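Local structure of mandelate racemase/muconate lactonizing enzyme (Polaromonas sp., 2OG9) at residues C151-G156 and G179-K184; I229-N234 and Q256-I261; I261-M266 and R280-L285. The protein probably catalyses racemisation or a related acid-sugar or hydroxy-acid reaction, as a mandelate racemase-like member of the enolase superfamily. One frame throughout, in Å; residues are numbered along the deposited sequence.

Interaction 1: residues C151-G156 and G179-K184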
# COMPACT_ATOMS: atom_id res chain seq x y z
N CYS A 151 -23.47 -27.40 -16.49
CA CYS A 151 -24.08 -27.82 -15.24
C CYS A 151 -23.34 -29.02 -14.64
O CYS A 151 -22.60 -29.72 -15.33
CB CYS A 151 -25.55 -28.19 -15.45
SG CYS A 151 -25.85 -29.65 -16.50
N TYR A 152 -23.58 -29.23 -13.35
CA TYR A 152 -22.96 -30.32 -12.62
C TYR A 152 -23.93 -30.72 -11.51
O TYR A 152 -24.86 -29.97 -11.20
CB TYR A 152 -21.64 -29.86 -12.00
CG TYR A 152 -21.80 -28.76 -10.96
CD1 TYR A 152 -21.85 -29.05 -9.60
CD2 TYR A 152 -21.90 -27.42 -11.35
CE1 TYR A 152 -22.00 -28.05 -8.65
CE2 TYR A 152 -22.05 -26.40 -10.40
CZ TYR A 152 -22.10 -26.72 -9.06
OH TYR A 152 -22.26 -25.73 -8.12
N ASN A 153 -23.71 -31.89 -10.92
CA ASN A 153 -24.56 -32.34 -9.83
C ASN A 153 -23.76 -33.23 -8.88
O ASN A 153 -22.62 -33.59 -9.16
CB ASN A 153 -25.80 -33.07 -10.39
CG ASN A 153 -25.54 -34.53 -10.75
OD1 ASN A 153 -24.40 -34.96 -10.94
ND2 ASN A 153 -26.62 -35.30 -10.87
N THR A 154 -24.37 -33.58 -7.75
CA THR A 154 -23.72 -34.43 -6.74
C THR A 154 -24.19 -35.87 -6.93
O THR A 154 -23.64 -36.79 -6.33
CB THR A 154 -24.11 -34.00 -5.32
OG1 THR A 154 -25.50 -34.28 -5.10
CG2 THR A 154 -23.87 -32.51 -5.12
N SER A 155 -25.19 -36.04 -7.78
CA SER A 155 -25.76 -37.36 -8.05
C SER A 155 -26.26 -37.97 -6.75
O SER A 155 -26.12 -39.17 -6.52
CB SER A 155 -24.72 -38.27 -8.69
OG SER A 155 -24.37 -37.82 -9.99
N GLY A 156 -26.85 -37.12 -5.90
CA GLY A 156 -27.38 -37.57 -4.63
C GLY A 156 -26.32 -38.15 -3.70
O GLY A 156 -26.62 -39.01 -2.87
N GLY A 179 -23.00 -32.26 -16.80
CA GLY A 179 -21.66 -31.91 -17.25
C GLY A 179 -20.53 -32.00 -16.24
O GLY A 179 -19.38 -31.71 -16.57
N GLY A 180 -20.84 -32.39 -15.01
CA GLY A 180 -19.81 -32.49 -13.99
C GLY A 180 -20.36 -33.07 -12.70
O GLY A 180 -21.57 -33.12 -12.50
N ILE A 181 -19.45 -33.49 -11.82
CA ILE A 181 -19.82 -34.09 -10.54
C ILE A 181 -19.17 -33.38 -9.35
O ILE A 181 -17.95 -33.23 -9.30
CB ILE A 181 -19.39 -35.58 -10.48
CG1 ILE A 181 -20.03 -36.37 -11.63
CG2 ILE A 181 -19.74 -36.18 -9.14
CD1 ILE A 181 -21.55 -36.44 -11.56
N LYS A 182 -19.97 -32.95 -8.38
CA LYS A 182 -19.41 -32.32 -7.19
C LYS A 182 -19.45 -33.32 -6.05
O LYS A 182 -20.51 -33.84 -5.71
CB LYS A 182 -20.18 -31.06 -6.80
CG LYS A 182 -19.62 -30.38 -5.55
CD LYS A 182 -19.97 -28.90 -5.48
CE LYS A 182 -21.44 -28.67 -5.17
NZ LYS A 182 -21.73 -28.76 -3.71
N LEU A 183 -18.29 -33.60 -5.46
CA LEU A 183 -18.21 -34.56 -4.36
C LEU A 183 -18.07 -33.86 -3.02
O LEU A 183 -17.29 -32.92 -2.86
CB LEU A 183 -17.02 -35.50 -4.56
CG LEU A 183 -16.98 -36.34 -5.84
CD1 LEU A 183 -15.66 -37.09 -5.90
CD2 LEU A 183 -18.16 -37.30 -5.87
N LYS A 184 -18.84 -34.33 -2.04
CA LYS A 184 -18.79 -33.77 -0.70
C LYS A 184 -17.58 -34.35 0.03
O LYS A 184 -17.36 -35.56 0.01
CB LYS A 184 -20.06 -34.12 0.08
CG LYS A 184 -21.33 -33.48 -0.46
CD LYS A 184 -21.35 -31.98 -0.19
CE LYS A 184 -22.68 -31.37 -0.61
NZ LYS A 184 -23.83 -32.06 0.05
O HOH W 1 -21.23 -36.76 -5.11
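The Tyr152 ring meets Lys182 at its edge: CE of the lysine lies near the ring plane, 3.6 Å from Tyr152 CE1, while Lys182 CB approaches CD1 of the same edge. Trp237 joins the tyrosine in an edge-to-face ring contact. The other flat group, the Asn153 amide, presents OD1 to the end of Ile181, whose CD1 is 3.3 Å away; the two side chains run side by side in the same direction, and Ser155 OG touches that same methyl. Set between backbone N and carbonyl carbon (chi1 82°), CG directs the amide back along Ile181; ND2 hydrogen-bonds Ser173 OG of helix 163-175, which Ser155 OG also meets.

Backbone evidence for strand pairing is confined to one bridge, Asn153 with Ile181. Asn153 N donates to Gly180 O at 2.9 Å and Lys182 N to Asn153 O at 2.8 Å, both donors standing well above the carbonyl plane. Together with helix 163-175, which lies between the segments in sequence, this makes a beta-alpha-beta connection of the TIM barrel. Lys182 and Lys184 are consistent with the Lys-X-Lys motif found on this strand in the mandelate racemase group, and Lys182 NZ forms a salt bridge with Asp213.

Beyond the bridge, a water donates to both Thr154 O (2.7 Å) and Lys182 O, carrying the link onward. At the opposite end Gly179 N makes a weak bond to Cys151 O, and a beta carbon modelled on Gly179 would clash with that oxygen, so the close approach there relies on glycine.

Interaction 2: residues I229-N234 and Q256-I261. With CA (calcium ion), chain C.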
# COMPACT_ATOMS: atom_id res chain seq x y z
N ILE A 229 -2.76 -31.98 -1.73
CA ILE A 229 -3.00 -33.33 -2.21
C ILE A 229 -3.90 -33.36 -3.44
O ILE A 229 -3.65 -34.12 -4.38
CB ILE A 229 -3.64 -34.19 -1.09
CG1 ILE A 229 -2.70 -34.27 0.11
CG2 ILE A 229 -3.94 -35.59 -1.62
CD1 ILE A 229 -3.34 -34.86 1.35
N PHE A 230 -4.93 -32.52 -3.45
CA PHE A 230 -5.87 -32.48 -4.57
C PHE A 230 -5.32 -31.86 -5.86
O PHE A 230 -5.88 -32.07 -6.93
CB PHE A 230 -7.15 -31.73 -4.18
CG PHE A 230 -8.10 -32.54 -3.33
CD1 PHE A 230 -8.49 -33.81 -3.73
CD2 PHE A 230 -8.63 -32.01 -2.16
CE1 PHE A 230 -9.40 -34.55 -2.96
CE2 PHE A 230 -9.53 -32.73 -1.39
CZ PHE A 230 -9.92 -34.01 -1.79
N GLU A 231 -4.22 -31.11 -5.76
CA GLU A 231 -3.63 -30.46 -6.93
C GLU A 231 -3.51 -31.33 -8.18
O GLU A 231 -3.91 -30.92 -9.26
CB GLU A 231 -2.25 -29.89 -6.58
CG GLU A 231 -2.26 -28.57 -5.81
CD GLU A 231 -2.54 -27.36 -6.69
OE1 GLU A 231 -3.66 -27.23 -7.22
OE2 GLU A 231 -1.62 -26.53 -6.86
N PRO A 232 -2.94 -32.54 -8.04
CA PRO A 232 -2.79 -33.43 -9.20
C PRO A 232 -4.11 -33.84 -9.85
O PRO A 232 -4.16 -34.16 -11.04
CB PRO A 232 -2.05 -34.64 -8.62
CG PRO A 232 -1.28 -34.05 -7.49
CD PRO A 232 -2.29 -33.13 -6.86
N PHE A 233 -5.18 -33.84 -9.05
CA PHE A 233 -6.51 -34.23 -9.52
C PHE A 233 -7.10 -33.33 -10.61
O PHE A 233 -7.97 -33.75 -11.36
CB PHE A 233 -7.49 -34.26 -8.34
CG PHE A 233 -7.39 -35.50 -7.51
CD1 PHE A 233 -8.17 -36.62 -7.81
CD2 PHE A 233 -6.53 -35.56 -6.41
CE1 PHE A 233 -8.09 -37.78 -7.04
CE2 PHE A 233 -6.44 -36.72 -5.63
CZ PHE A 233 -7.22 -37.83 -5.95
N ASN A 234 -6.63 -32.08 -10.69
CA ASN A 234 -7.14 -31.14 -11.67
C ASN A 234 -8.65 -30.93 -11.52
O ASN A 234 -9.40 -30.99 -12.50
CB ASN A 234 -6.85 -31.61 -13.10
CG ASN A 234 -5.39 -31.44 -13.48
OD1 ASN A 234 -4.78 -30.41 -13.18
ND2 ASN A 234 -4.83 -32.44 -14.15
N GLN A 256 -1.66 -19.58 -3.54
CA GLN A 256 -0.76 -20.72 -3.50
C GLN A 256 -1.06 -21.85 -4.49
O GLN A 256 -0.15 -22.38 -5.13
CB GLN A 256 -0.76 -21.30 -2.08
CG GLN A 256 0.10 -22.55 -1.85
CD GLN A 256 1.58 -22.30 -2.06
OE1 GLN A 256 2.12 -21.28 -1.62
NE2 GLN A 256 2.26 -23.23 -2.72
N PHE A 257 -2.33 -22.20 -4.63
CA PHE A 257 -2.70 -23.33 -5.48
C PHE A 257 -3.25 -23.07 -6.88
O PHE A 257 -3.89 -22.05 -7.15
CB PHE A 257 -3.66 -24.22 -4.70
CG PHE A 257 -3.09 -24.73 -3.41
CD1 PHE A 257 -2.14 -25.74 -3.41
CD2 PHE A 257 -3.49 -24.18 -2.19
CE1 PHE A 257 -1.58 -26.21 -2.21
CE2 PHE A 257 -2.95 -24.64 -0.99
CZ PHE A 257 -1.99 -25.65 -1.00
N ASP A 258 -2.99 -24.02 -7.78
CA ASP A 258 -3.46 -23.95 -9.16
C ASP A 258 -4.97 -24.15 -9.19
O ASP A 258 -5.69 -23.50 -9.94
CB ASP A 258 -2.82 -25.04 -10.02
CG ASP A 258 -1.36 -24.78 -10.32
OD1 ASP A 258 -0.86 -23.67 -10.03
OD2 ASP A 258 -0.70 -25.69 -10.88
N THR A 259 -5.44 -25.09 -8.37
CA THR A 259 -6.86 -25.41 -8.30
C THR A 259 -7.70 -24.21 -7.85
O THR A 259 -7.41 -23.59 -6.82
CB THR A 259 -7.13 -26.56 -7.32
OG1 THR A 259 -6.35 -27.70 -7.69
CG2 THR A 259 -8.61 -26.94 -7.34
N PRO A 260 -8.74 -23.87 -8.62
CA PRO A 260 -9.59 -22.74 -8.26
C PRO A 260 -10.27 -22.96 -6.92
O PRO A 260 -10.63 -24.09 -6.56
CB PRO A 260 -10.60 -22.69 -9.40
CG PRO A 260 -9.79 -23.17 -10.57
CD PRO A 260 -9.03 -24.34 -9.99
N ILE A 261 -10.43 -21.87 -6.17
CA ILE A 261 -11.11 -21.89 -4.89
C ILE A 261 -12.45 -21.24 -5.15
O ILE A 261 -12.52 -20.19 -5.78
CB ILE A 261 -10.34 -21.08 -3.84
CG1 ILE A 261 -8.95 -21.68 -3.64
CG2 ILE A 261 -11.14 -21.02 -2.52
CD1 ILE A 261 -8.98 -23.15 -3.24
CA CA C . -4.51 -19.84 -7.89
O HOH W 2 -7.22 -30.11 -8.40
O HOH W 3 -5.11 -20.90 -9.87
O HOH W 4 -6.59 -20.76 -6.96
O HOH W 5 -6.04 -17.97 -8.01
O HOH W 6 -3.58 -18.14 -9.41
O HOH W 7 -2.16 -19.56 -8.08
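The calcium-binding loop that follows helix 247-256 is gripped by one carboxylate, that of Glu231, through the amides of Asp258 and Thr259 and the Thr259 hydroxyl. Glu231 OE1 accepts two bonds, from Thr259 N at 3.0 Å on its syn lone pair and from Thr259 OG1 at 2.8 Å nearly along the C-O axis. OE2 takes Asp258 N at 3.0 Å in an almost straight bond (171°), also from the syn side. A bend at chi2 (-78°) turns the carboxylate to the loop, where OE2 sits at the edge of the Phe257 ring, in its plane, 3.6 Å from CD1; carboxylate and ring planes are nearly perpendicular (86°).

The gripped chain presents Phe257 O to the calcium ion at 2.4 Å; Ala254 O and five waters complete the seven ligands, two of these waters also donating to Asp258 O and Thr259 O. Replacing Glu231 by an alanine would probably leave the two amides and Thr259 OG1 without this acceptor and the loop beside the calcium freer to shift. A further water bridges Phe230 O and Thr259 OG1. Asp258 OD2 stands 4.2 Å from Glu231 OE2, a like-charge approach probably eased by its salt bridge to Arg228 of the second subunit.

The contact joins the 3-10 segment 231-233, following helix 220-230, to the lead-in of strand 261-263, with Phe230 and Thr259 packing on strand 238-239 and Phe257 on helix 220-230.

Interaction 3: residues I261-M266 and R280-L285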
# COMPACT_ATOMS: atom_id res chain seq x y z
N ILE A 261 -10.43 -21.87 -6.17
CA ILE A 261 -11.11 -21.89 -4.89
C ILE A 261 -12.45 -21.24 -5.15
O ILE A 261 -12.52 -20.19 -5.78
CB ILE A 261 -10.34 -21.08 -3.84
CG1 ILE A 261 -8.95 -21.68 -3.64
CG2 ILE A 261 -11.14 -21.02 -2.52
CD1 ILE A 261 -8.98 -23.15 -3.24
N ALA A 262 -13.52 -21.87 -4.68
CA ALA A 262 -14.86 -21.35 -4.87
C ALA A 262 -15.48 -21.08 -3.52
O ALA A 262 -15.39 -21.91 -2.62
CB ALA A 262 -15.70 -22.35 -5.63
N THR A 263 -16.10 -19.92 -3.37
CA THR A 263 -16.73 -19.59 -2.10
C THR A 263 -17.74 -18.46 -2.29
O THR A 263 -17.81 -17.86 -3.36
CB THR A 263 -15.68 -19.18 -1.05
OG1 THR A 263 -16.32 -19.01 0.22
CG2 THR A 263 -15.00 -17.88 -1.46
N GLY A 264 -18.52 -18.19 -1.25
CA GLY A 264 -19.50 -17.12 -1.31
C GLY A 264 -20.96 -17.52 -1.12
O GLY A 264 -21.81 -16.67 -0.87
N GLU A 265 -21.24 -18.82 -1.22
CA GLU A 265 -22.62 -19.30 -1.08
C GLU A 265 -23.28 -18.95 0.25
O GLU A 265 -24.50 -18.86 0.33
CB GLU A 265 -22.67 -20.82 -1.29
CG GLU A 265 -21.88 -21.62 -0.25
CD GLU A 265 -21.77 -23.09 -0.59
OE1 GLU A 265 -22.74 -23.85 -0.36
OE2 GLU A 265 -20.70 -23.50 -1.10
N MSE A 266 -22.48 -18.72 1.29
CA MSE A 266 -23.04 -18.40 2.61
C MSE A 266 -23.30 -16.92 2.85
O MSE A 266 -24.04 -16.55 3.77
CB MSE A 266 -22.10 -18.91 3.71
CG MSE A 266 -21.87 -20.41 3.69
SE MSE A 266 -23.54 -21.37 3.82
CE MSE A 266 -24.00 -20.89 5.64
N ARG A 280 -9.54 -10.92 -3.00
CA ARG A 280 -9.20 -11.82 -4.10
C ARG A 280 -9.24 -13.22 -3.48
O ARG A 280 -8.34 -14.03 -3.65
CB ARG A 280 -7.81 -11.51 -4.66
CG ARG A 280 -7.71 -10.12 -5.27
CD ARG A 280 -6.30 -9.79 -5.76
NE ARG A 280 -5.85 -10.70 -6.81
CZ ARG A 280 -4.83 -10.45 -7.64
NH1 ARG A 280 -4.16 -9.31 -7.54
NH2 ARG A 280 -4.49 -11.34 -8.56
N ALA A 281 -10.33 -13.49 -2.76
CA ALA A 281 -10.51 -14.74 -2.05
C ALA A 281 -11.23 -15.84 -2.82
O ALA A 281 -11.44 -16.93 -2.28
CB ALA A 281 -11.25 -14.47 -0.74
N ALA A 282 -11.61 -15.58 -4.06
CA ALA A 282 -12.31 -16.60 -4.83
C ALA A 282 -12.10 -16.52 -6.34
O ALA A 282 -12.21 -15.46 -6.95
CB ALA A 282 -13.80 -16.54 -4.53
N ASP A 283 -11.78 -17.67 -6.93
CA ASP A 283 -11.59 -17.78 -8.37
C ASP A 283 -12.99 -17.87 -8.97
O ASP A 283 -13.27 -17.28 -10.01
CB ASP A 283 -10.77 -19.02 -8.67
CG ASP A 283 -9.36 -18.93 -8.12
OD1 ASP A 283 -8.58 -18.11 -8.64
OD2 ASP A 283 -9.05 -19.65 -7.15
N TYR A 284 -13.85 -18.63 -8.29
CA TYR A 284 -15.26 -18.80 -8.67
C TYR A 284 -16.10 -18.20 -7.55
O TYR A 284 -16.11 -18.73 -6.44
CB TYR A 284 -15.64 -20.28 -8.80
CG TYR A 284 -15.17 -20.96 -10.07
CD1 TYR A 284 -15.89 -20.86 -11.26
CD2 TYR A 284 -14.00 -21.72 -10.07
CE1 TYR A 284 -15.45 -21.50 -12.43
CE2 TYR A 284 -13.56 -22.36 -11.22
CZ TYR A 284 -14.28 -22.24 -12.40
OH TYR A 284 -13.80 -22.84 -13.53
N LEU A 285 -16.81 -17.11 -7.83
CA LEU A 285 -17.66 -16.50 -6.81
C LEU A 285 -19.01 -17.22 -6.88
O LEU A 285 -19.54 -17.45 -7.98
CB LEU A 285 -17.84 -15.01 -7.09
CG LEU A 285 -18.52 -14.21 -5.97
CD1 LEU A 285 -17.61 -14.16 -4.75
CD2 LEU A 285 -18.83 -12.80 -6.47
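Asp283 reaches Ile261 because its CG lies beside its own backbone N and opposite the carbonyl carbon (chi1 -65°), which swings the carboxylate over to the start of the neighbouring strand. There OD2 accepts Ile261 N at 2.8 Å through its anti lone pair, in a nearly straight bond of 167°. The same residue is also held through its carbonyl: Ile261 O takes Asp283 N at 2.9 Å, nearly in line with the carbonyl bond, and Tyr284 N at 3.2 Å, tilted from the carbonyl plane. Three bonds therefore fix Ile261 against the turn at Asp283.

Thr263 is positioned by a chi1 of -173°, which sends OG1 to Glu240 and leaves CG2 between N and the carbonyl carbon, facing the other segment. That methyl packs 3.6 Å from Ala282 CB and also touches Ala281 O, a buried oxygen for which no partner is found.

Further along, two parallel bridges pair Ala262 with Tyr284 and Thr263 with Leu285. Thr263 N donates to Tyr284 O at 3.3 Å, and Ala262 CB meets Tyr284 CB at 3.8 Å on one face of the sheet, where the tyrosine ring also encounters Trp237. The other face carries Thr263 and Leu285, both packed on Leu276 of helix 270-278.

The nearest atom of the Asp283 side chain is about 4 Å from the calcium ion, too far for direct ligation, but both carboxylate oxygens lie close to calcium-bound waters, consistent with a second-shell place. Adjacent parallel strands joined through a helix, 261-263, 270-278 and 284-285, form a beta-alpha-beta unit of the kind repeated round the TIM barrel of the enolase superfamily.

How the interactions relate
Along the chain the three contacts come in series, interaction 1 first. Interactions 2 and 3 share Ile261 and touch directly, with Pro260 CA 3.3 Å from Asp283 OD2; the centres of the two contacts are about 14 Å apart. Interaction 1 stands apart, about 18 Å between centres from each of the others, with nearest atoms about 6 to 7 Å away. Strands 181-184, 261-263 and 284-285 nevertheless belong to one parallel sheet of the barrel, and Trp237 packs against Tyr152, Pro260 and Tyr284, one from each contact. Through Ile261, the strand pairing of interaction 3 runs directly into the calcium-bearing loop of interaction 2, and both reach the second subunit; no other chain touches interaction 1.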